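Local coordinates for protein-tyrosine-phosphatase PTP1 (Arabidopsis thaliana, PDB 6KRW) that removes phosphate from phosphotyrosine in proteins, acting on the MAP kinase MPK6 and, with MKP1, restraining salicylic acid and camalexin production in plant defence, at residues S51-N56 against P70-R75; V90-I95 against Q105-Q110; T173-M178 against V216-K221. All coordinates share one frame; numbering follows the deposited sequence.

Contact 1: S51-N56 against P70-R75; sequences STVAMN and PFDKNR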
# COMPACT_ATOMS: atom_id res chain seq x y z
N SER A 51 -3.03 15.56 -13.46
CA SER A 51 -4.07 14.61 -12.98
C SER A 51 -5.41 15.01 -13.57
O SER A 51 -6.40 15.13 -12.87
CB SER A 51 -4.07 14.56 -11.45
OG SER A 51 -2.80 14.29 -10.94
N THR A 52 -5.45 15.24 -14.87
CA THR A 52 -6.66 15.78 -15.53
C THR A 52 -7.85 14.83 -15.40
O THR A 52 -8.98 15.32 -15.28
CB THR A 52 -6.38 16.11 -17.00
OG1 THR A 52 -6.09 14.93 -17.74
CG2 THR A 52 -5.20 17.05 -17.13
N VAL A 53 -7.63 13.53 -15.48
CA VAL A 53 -8.80 12.61 -15.47
C VAL A 53 -9.43 12.63 -14.07
O VAL A 53 -10.66 12.70 -13.99
CB VAL A 53 -8.40 11.19 -15.91
CG1 VAL A 53 -9.59 10.26 -15.85
CG2 VAL A 53 -7.84 11.24 -17.32
N ALA A 54 -8.61 12.60 -13.04
CA ALA A 54 -9.09 12.64 -11.64
C ALA A 54 -9.86 13.93 -11.37
O ALA A 54 -10.78 13.88 -10.49
CB ALA A 54 -7.93 12.52 -10.68
N MET A 55 -9.44 15.03 -11.99
CA MET A 55 -10.01 16.38 -11.71
C MET A 55 -11.23 16.64 -12.62
O MET A 55 -11.86 17.66 -12.44
CB MET A 55 -8.97 17.49 -11.87
CG MET A 55 -7.80 17.42 -10.89
SD MET A 55 -8.31 17.38 -9.18
CE MET A 55 -6.75 17.15 -8.35
N ASN A 56 -11.56 15.71 -13.52
CA ASN A 56 -12.73 15.81 -14.43
C ASN A 56 -14.00 15.97 -13.62
O ASN A 56 -14.13 15.25 -12.61
CB ASN A 56 -12.92 14.52 -15.24
CG ASN A 56 -12.70 14.71 -16.71
OD1 ASN A 56 -12.84 15.82 -17.20
ND2 ASN A 56 -12.36 13.64 -17.40
N PRO A 70 -4.66 10.34 -8.34
CA PRO A 70 -3.56 9.77 -9.12
C PRO A 70 -3.20 10.66 -10.32
O PRO A 70 -4.07 11.27 -10.91
CB PRO A 70 -4.11 8.42 -9.60
CG PRO A 70 -5.59 8.72 -9.81
CD PRO A 70 -5.94 9.66 -8.64
N PHE A 71 -1.92 10.63 -10.62
CA PHE A 71 -1.42 11.24 -11.88
C PHE A 71 -1.97 10.48 -13.07
O PHE A 71 -2.09 9.24 -13.06
CB PHE A 71 0.10 11.19 -11.87
CG PHE A 71 0.75 11.87 -10.70
CD1 PHE A 71 0.39 13.16 -10.33
CD2 PHE A 71 1.76 11.25 -9.99
CE1 PHE A 71 1.01 13.79 -9.25
CE2 PHE A 71 2.37 11.86 -8.90
CZ PHE A 71 2.00 13.13 -8.54
N ASP A 72 -2.22 11.20 -14.16
CA ASP A 72 -2.63 10.55 -15.42
C ASP A 72 -1.60 9.51 -15.85
O ASP A 72 -2.00 8.46 -16.39
CB ASP A 72 -2.80 11.58 -16.53
CG ASP A 72 -3.93 12.56 -16.31
OD1 ASP A 72 -4.93 12.19 -15.68
OD2 ASP A 72 -3.86 13.70 -16.82
N LYS A 73 -0.30 9.77 -15.62
CA LYS A 73 0.75 8.93 -16.23
C LYS A 73 0.72 7.50 -15.68
O LYS A 73 1.16 6.61 -16.38
CB LYS A 73 2.13 9.55 -16.02
CG LYS A 73 2.60 9.60 -14.59
CD LYS A 73 4.00 10.19 -14.41
CE LYS A 73 4.43 10.18 -12.95
NZ LYS A 73 4.46 8.80 -12.40
N ASN A 74 0.22 7.30 -14.45
CA ASN A 74 0.32 5.95 -13.83
C ASN A 74 -0.96 5.59 -13.10
O ASN A 74 -0.87 4.65 -12.29
CB ASN A 74 1.54 5.82 -12.93
CG ASN A 74 1.39 6.64 -11.66
OD1 ASN A 74 0.82 7.74 -11.70
ND2 ASN A 74 1.92 6.12 -10.54
N ARG A 75 -2.07 6.22 -13.37
CA ARG A 75 -3.34 5.84 -12.72
C ARG A 75 -3.72 4.46 -13.23
O ARG A 75 -3.40 4.05 -14.36
CB ARG A 75 -4.44 6.85 -13.00
CG ARG A 75 -4.89 6.95 -14.45
CD ARG A 75 -5.88 8.07 -14.66
NE ARG A 75 -6.37 8.04 -16.03
CZ ARG A 75 -7.41 7.39 -16.48
NH1 ARG A 75 -8.18 6.67 -15.64
NH2 ARG A 75 -7.69 7.42 -17.77
O HOH W 1 -5.89 11.49 -13.11
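Asp72 turns its carboxylate to the first turn of the short, weakly bonded helix 52-55 and collects three direct bonds there. Val53 N meets OD1 on its syn lone pair at 3.0 Å, and the bond is nearly straight (172°). OD2 takes two donors from Thr52 that come from opposite faces of the carboxylate plane: the backbone N at 2.9 Å with a more bent N-H (144°), and the hydroxyl OG1 at 2.7 Å. Acceptance from both faces by OD2, together with the straight bond to OD1, leaves the carboxylate little scope to rotate. This Thr52 hydroxyl marks the solvent side of the contact, since Thr52 is exposed and Asp72 partly so.

Asp72 ends the Pro-Phe-Asp sequence that follows the KNRY motif of classical tyrosine phosphatases; the motif lies in the loop between the two segments and in relatives forms the phosphotyrosine recognition loop.

The inner side, around Val53, Ala54 and Pro70, is closely packed. With CG1 anti to its backbone N (chi1 178°), buried Val53 rests that methyl over the centre of the Arg75 guanidinium, 3.7 Å from CZ; Arg75 is itself partly exposed, and its NH2 bonds to Lys87 O. Ala54 CB touches the Pro70 ring at CD, 4.0 Å away, and Tyr89 adjoins them both. One water links the polar atoms: it accepts from Ala54 N and donates to Pro70 O and to Asp72 OD1, the last at 2.8 Å. Ser51 OG approaches the Phe71 ring at its edge, 3.4 Å from CD1, as the ring turns to Leu47 and Met42.

Contact 2: V90-I95 against Q105-Q110; sequences VNASLI and QFIATQ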
# COMPACT_ATOMS: atom_id res chain seq x y z
N VAL A 90 -10.43 5.26 -11.58
CA VAL A 90 -10.44 4.89 -10.15
C VAL A 90 -9.30 5.63 -9.47
O VAL A 90 -8.24 5.85 -10.10
CB VAL A 90 -10.38 3.37 -10.00
CG1 VAL A 90 -9.21 2.74 -10.68
CG2 VAL A 90 -10.39 2.96 -8.52
N ASN A 91 -9.48 6.05 -8.23
CA ASN A 91 -8.44 6.76 -7.47
C ASN A 91 -7.41 5.74 -7.02
O ASN A 91 -7.51 5.21 -5.90
CB ASN A 91 -9.03 7.62 -6.37
CG ASN A 91 -8.01 8.56 -5.79
OD1 ASN A 91 -6.85 8.18 -5.56
ND2 ASN A 91 -8.43 9.78 -5.50
N ALA A 92 -6.45 5.43 -7.88
CA ALA A 92 -5.51 4.32 -7.64
C ALA A 92 -4.28 4.55 -8.50
O ALA A 92 -4.46 4.98 -9.69
CB ALA A 92 -6.13 2.99 -7.96
N SER A 93 -3.12 4.32 -7.95
CA SER A 93 -1.82 4.60 -8.59
C SER A 93 -0.95 3.36 -8.60
O SER A 93 -0.87 2.65 -7.58
CB SER A 93 -1.10 5.67 -7.79
OG SER A 93 -1.86 6.84 -7.70
N LEU A 94 -0.29 3.05 -9.70
CA LEU A 94 0.76 2.03 -9.76
C LEU A 94 2.04 2.51 -9.11
O LEU A 94 2.61 3.54 -9.54
CB LEU A 94 1.06 1.62 -11.19
CG LEU A 94 2.04 0.47 -11.32
CD1 LEU A 94 1.46 -0.81 -10.73
CD2 LEU A 94 2.44 0.28 -12.76
N ILE A 95 2.49 1.82 -8.07
CA ILE A 95 3.76 2.09 -7.40
C ILE A 95 4.70 0.98 -7.78
O ILE A 95 4.50 -0.17 -7.40
CB ILE A 95 3.60 2.20 -5.87
CG1 ILE A 95 2.43 3.09 -5.48
CG2 ILE A 95 4.90 2.64 -5.23
CD1 ILE A 95 2.53 4.52 -5.95
N GLN A 105 5.13 -5.00 -6.89
CA GLN A 105 4.54 -3.71 -7.27
C GLN A 105 3.26 -3.54 -6.45
O GLN A 105 2.66 -4.58 -6.01
CB GLN A 105 4.31 -3.65 -8.78
CG GLN A 105 3.25 -4.56 -9.31
CD GLN A 105 3.20 -4.59 -10.82
OE1 GLN A 105 3.60 -3.61 -11.50
NE2 GLN A 105 2.67 -5.69 -11.35
N PHE A 106 2.89 -2.31 -6.23
CA PHE A 106 1.70 -1.97 -5.43
C PHE A 106 0.71 -1.17 -6.25
O PHE A 106 1.07 -0.41 -7.16
CB PHE A 106 2.04 -1.18 -4.18
CG PHE A 106 3.23 -1.70 -3.43
CD1 PHE A 106 4.51 -1.24 -3.70
CD2 PHE A 106 3.08 -2.65 -2.42
CE1 PHE A 106 5.61 -1.70 -3.02
CE2 PHE A 106 4.19 -3.10 -1.72
CZ PHE A 106 5.45 -2.64 -2.01
N ILE A 107 -0.54 -1.27 -5.88
CA ILE A 107 -1.59 -0.28 -6.20
C ILE A 107 -1.91 0.49 -4.94
O ILE A 107 -2.48 -0.11 -3.99
CB ILE A 107 -2.81 -0.89 -6.87
CG1 ILE A 107 -2.44 -1.44 -8.25
CG2 ILE A 107 -3.92 0.12 -6.96
CD1 ILE A 107 -3.55 -2.22 -8.90
N ALA A 108 -1.51 1.74 -4.87
CA ALA A 108 -1.84 2.63 -3.75
C ALA A 108 -3.16 3.28 -4.06
O ALA A 108 -3.30 3.91 -5.13
CB ALA A 108 -0.75 3.64 -3.51
N THR A 109 -4.16 3.10 -3.19
CA THR A 109 -5.51 3.59 -3.51
C THR A 109 -6.17 4.14 -2.24
O THR A 109 -5.68 3.88 -1.14
CB THR A 109 -6.31 2.48 -4.21
OG1 THR A 109 -7.54 3.00 -4.66
CG2 THR A 109 -6.56 1.30 -3.30
N GLN A 110 -7.22 4.91 -2.39
CA GLN A 110 -7.99 5.46 -1.26
C GLN A 110 -8.89 4.37 -0.68
O GLN A 110 -9.13 3.36 -1.33
CB GLN A 110 -8.84 6.64 -1.72
CG GLN A 110 -9.96 6.21 -2.64
CD GLN A 110 -10.74 7.36 -3.22
OE1 GLN A 110 -10.37 8.53 -3.07
NE2 GLN A 110 -11.87 7.02 -3.82
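Ser93 and Ala108 form a hydrogen-bonded antiparallel pair, and so do Ile95 and Phe106; the strands they join, 92-95 and 106-109, follow one another in the chain as the arms of a beta hairpin. The bonds of the second pair are the straighter, both above 170°. Ala92 CB and Ile107 CG2 meet at 3.8 Å on one face of the sheet; on the other, Ile95 CG1 lies 3.8 Å from Ala108 CB. At Asn91 the chain turns a corner through an inverse gamma turn, and Thr109 OG1 takes over from the regular pairing with a short 2.5 Å bond to Asn91 O, the hydroxyl oxygen standing somewhat out of the carbonyl plane.

Gln110 closes this end. From CB the chain bends at chi1 (69°), CG lying between the backbone N and the carbonyl carbon, and then runs extended across Asn91. CG comes 4.1 Å from Asn91 CB, and CD draws nearer to the same atom, at 3.6 Å. The two amides stack, their planes 26° apart. At the tip OE1 passes 3.4 Å from Asn91 ND2 at an angle too poor for a bond; it accepts instead from Arg64 N, while NE2 donates to Lys62 O and Asn91 ND2 is held by Val68 O and Asn63 OD1. A leucine here would probably leave Arg64 N and Lys62 O without their mates and let the chain around them shift.

Within this chain strand 92-95 is outermost in the mixed sheet, though Ala92 and Leu94 also make backbone bonds to Ile76 and Asn74, at strand 75-77. Strand 106-109 joins it to parallel strand 233-236; Met123 of helix 117-126 touches Ala92 and Ile107, and His251 of helix 242-259 meets the Phe106 ring edge-to-face.

Contact 3: T173-M178 against V216-K221; sequences TDTSLM and VREILK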
# COMPACT_ATOMS: atom_id res chain seq x y z
N THR A 173 -4.55 -12.53 14.42
CA THR A 173 -3.19 -12.82 14.89
C THR A 173 -3.01 -12.22 16.28
O THR A 173 -3.83 -11.38 16.68
CB THR A 173 -2.18 -12.17 13.94
OG1 THR A 173 -2.30 -10.75 14.11
CG2 THR A 173 -2.40 -12.59 12.51
N ASP A 174 -1.91 -12.56 16.95
CA ASP A 174 -1.52 -12.01 18.28
C ASP A 174 -1.22 -10.50 18.18
O ASP A 174 -1.30 -9.82 19.20
CB ASP A 174 -0.29 -12.73 18.84
CG ASP A 174 -0.49 -14.22 19.09
OD1 ASP A 174 -1.63 -14.62 19.39
OD2 ASP A 174 0.50 -14.97 18.99
N THR A 175 -0.86 -10.00 17.00
CA THR A 175 -0.41 -8.60 16.78
C THR A 175 -1.54 -7.68 16.30
O THR A 175 -1.22 -6.57 15.88
CB THR A 175 0.75 -8.60 15.78
OG1 THR A 175 0.34 -9.32 14.62
CG2 THR A 175 1.98 -9.28 16.34
N SER A 176 -2.80 -8.13 16.37
CA SER A 176 -4.06 -7.40 16.04
C SER A 176 -4.37 -7.41 14.55
O SER A 176 -5.33 -6.74 14.19
CB SER A 176 -4.19 -6.00 16.60
OG SER A 176 -3.67 -5.91 17.92
N LEU A 177 -3.67 -8.19 13.73
CA LEU A 177 -4.08 -8.24 12.30
C LEU A 177 -5.37 -9.06 12.18
O LEU A 177 -5.51 -10.00 12.92
CB LEU A 177 -2.96 -8.88 11.49
CG LEU A 177 -1.64 -8.13 11.50
CD1 LEU A 177 -0.64 -8.88 10.64
CD2 LEU A 177 -1.81 -6.68 10.99
N MET A 178 -6.21 -8.71 11.21
CA MET A 178 -7.41 -9.47 10.80
C MET A 178 -7.18 -10.00 9.40
O MET A 178 -6.89 -9.15 8.49
CB MET A 178 -8.66 -8.60 10.86
CG MET A 178 -9.21 -8.44 12.25
SD MET A 178 -10.53 -7.23 12.30
CE MET A 178 -9.58 -5.71 12.18
N VAL A 216 3.13 -4.16 11.88
CA VAL A 216 3.44 -3.79 10.47
C VAL A 216 4.47 -4.77 9.89
O VAL A 216 4.31 -5.22 8.73
CB VAL A 216 3.90 -2.33 10.41
CG1 VAL A 216 4.43 -2.03 9.02
CG2 VAL A 216 2.77 -1.39 10.72
N ARG A 217 5.48 -5.15 10.67
CA ARG A 217 6.47 -6.13 10.17
C ARG A 217 5.82 -7.51 9.98
O ARG A 217 6.25 -8.23 9.08
CB ARG A 217 7.70 -6.14 11.08
CG ARG A 217 8.54 -4.89 10.91
CD ARG A 217 9.84 -4.92 11.69
NE ARG A 217 9.65 -5.19 13.10
CZ ARG A 217 9.91 -6.34 13.71
NH1 ARG A 217 10.37 -7.37 13.02
NH2 ARG A 217 9.73 -6.43 15.01
N GLU A 218 4.83 -7.88 10.79
CA GLU A 218 4.15 -9.17 10.54
C GLU A 218 3.46 -9.15 9.17
O GLU A 218 3.46 -10.19 8.49
CB GLU A 218 3.18 -9.48 11.68
CG GLU A 218 2.57 -10.85 11.50
CD GLU A 218 1.68 -11.31 12.64
OE1 GLU A 218 1.98 -11.01 13.80
OE2 GLU A 218 0.64 -11.82 12.31
N ILE A 219 2.88 -8.02 8.77
CA ILE A 219 2.28 -7.95 7.41
C ILE A 219 3.36 -8.28 6.38
O ILE A 219 3.14 -9.13 5.52
CB ILE A 219 1.68 -6.56 7.14
CG1 ILE A 219 0.59 -6.19 8.15
CG2 ILE A 219 1.19 -6.46 5.69
CD1 ILE A 219 0.09 -4.77 8.04
N LEU A 220 4.53 -7.66 6.50
CA LEU A 220 5.61 -7.93 5.52
C LEU A 220 6.04 -9.40 5.60
O LEU A 220 6.23 -10.04 4.54
CB LEU A 220 6.79 -6.99 5.80
CG LEU A 220 8.05 -7.27 4.99
CD1 LEU A 220 7.76 -7.20 3.49
CD2 LEU A 220 9.15 -6.27 5.37
N LYS A 221 6.15 -9.94 6.81
CA LYS A 221 6.58 -11.35 6.95
C LYS A 221 5.57 -12.29 6.27
O LYS A 221 6.02 -13.27 5.62
CB LYS A 221 6.72 -11.69 8.43
CG LYS A 221 7.88 -11.00 9.12
CD LYS A 221 7.94 -11.30 10.61
CE LYS A 221 8.98 -10.47 11.33
NZ LYS A 221 10.36 -10.79 10.88
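The Glu218 carboxylate receives Thr175 OG1 and Leu177 CD1 on the same side of its plane, while the Thr173 methyl CG2 lies beyond OE2, an unusually short 3.1 Å from that oxygen and close to the plane. The Thr175 hydroxyl comes down from well above the plane and gives an unusually short hydrogen bond, 2.5 Å from OG1 to Glu218 OE1. Leu177 CD1 sits 3.6 Å from OE2, the leucine and glutamate chains lying alongside each other and pointing opposite ways. OE2 has its own partner in Arg222, whose NE forms a salt bridge one helical turn further on, so the two oxygens have different partners.

Glu218 gains this reach from an extended chain, CG anti to the backbone N (chi1 -175°) and chi2 also near 180°. Behind Thr175 the hydroxyls form a relay: Leu177 N donates to Thr173 OG1 at 2.9 Å, Thr173 OG1 to Thr175 OG1 at 3.0 Å, and Thr175 OG1 to the glutamate. Such a chain, ending at a carboxylate, is likely to strengthen each bond in it. Its scaffold is a type I turn from Thr173 to Ser176, with Ser176 at positive phi and Thr173 N bonded to Leu177 O, an arrangement that fits a type I turn with a G1 bulge.

Next to the hydroxyl chain, Leu177 CD2 packs on Ile219 CG1 at 3.8 Å. The turn thus joins the ends of strands 163-172 and 178-186 to helix 214-223, whose other flanks meet Tyr247 of helix 242-259 and, through Val216 and the salt-bridged Arg217 and Lys221, helix 285-303.

Read from the N terminus, the three contacts come in series: none nests within or crosses another. Contact 1 closes a 13-residue loop without helix or strand, tying helix 52-55 to the chain leading into strand 75-77. Contact 2 follows, closing a nine-residue connection and forming the hairpin at one border of the main sheet. These two touch, through a probable hydrogen bond from Asn74 ND2 to Leu94 O and through Pro70 lying against residues 91-93. Contact 3 spans 37 residues and fastens a hairpin turn to helix 214-223. Its centre is about 22 Å from that of contact 2 and about 33 Å from that of contact 1, beyond the chain's centre.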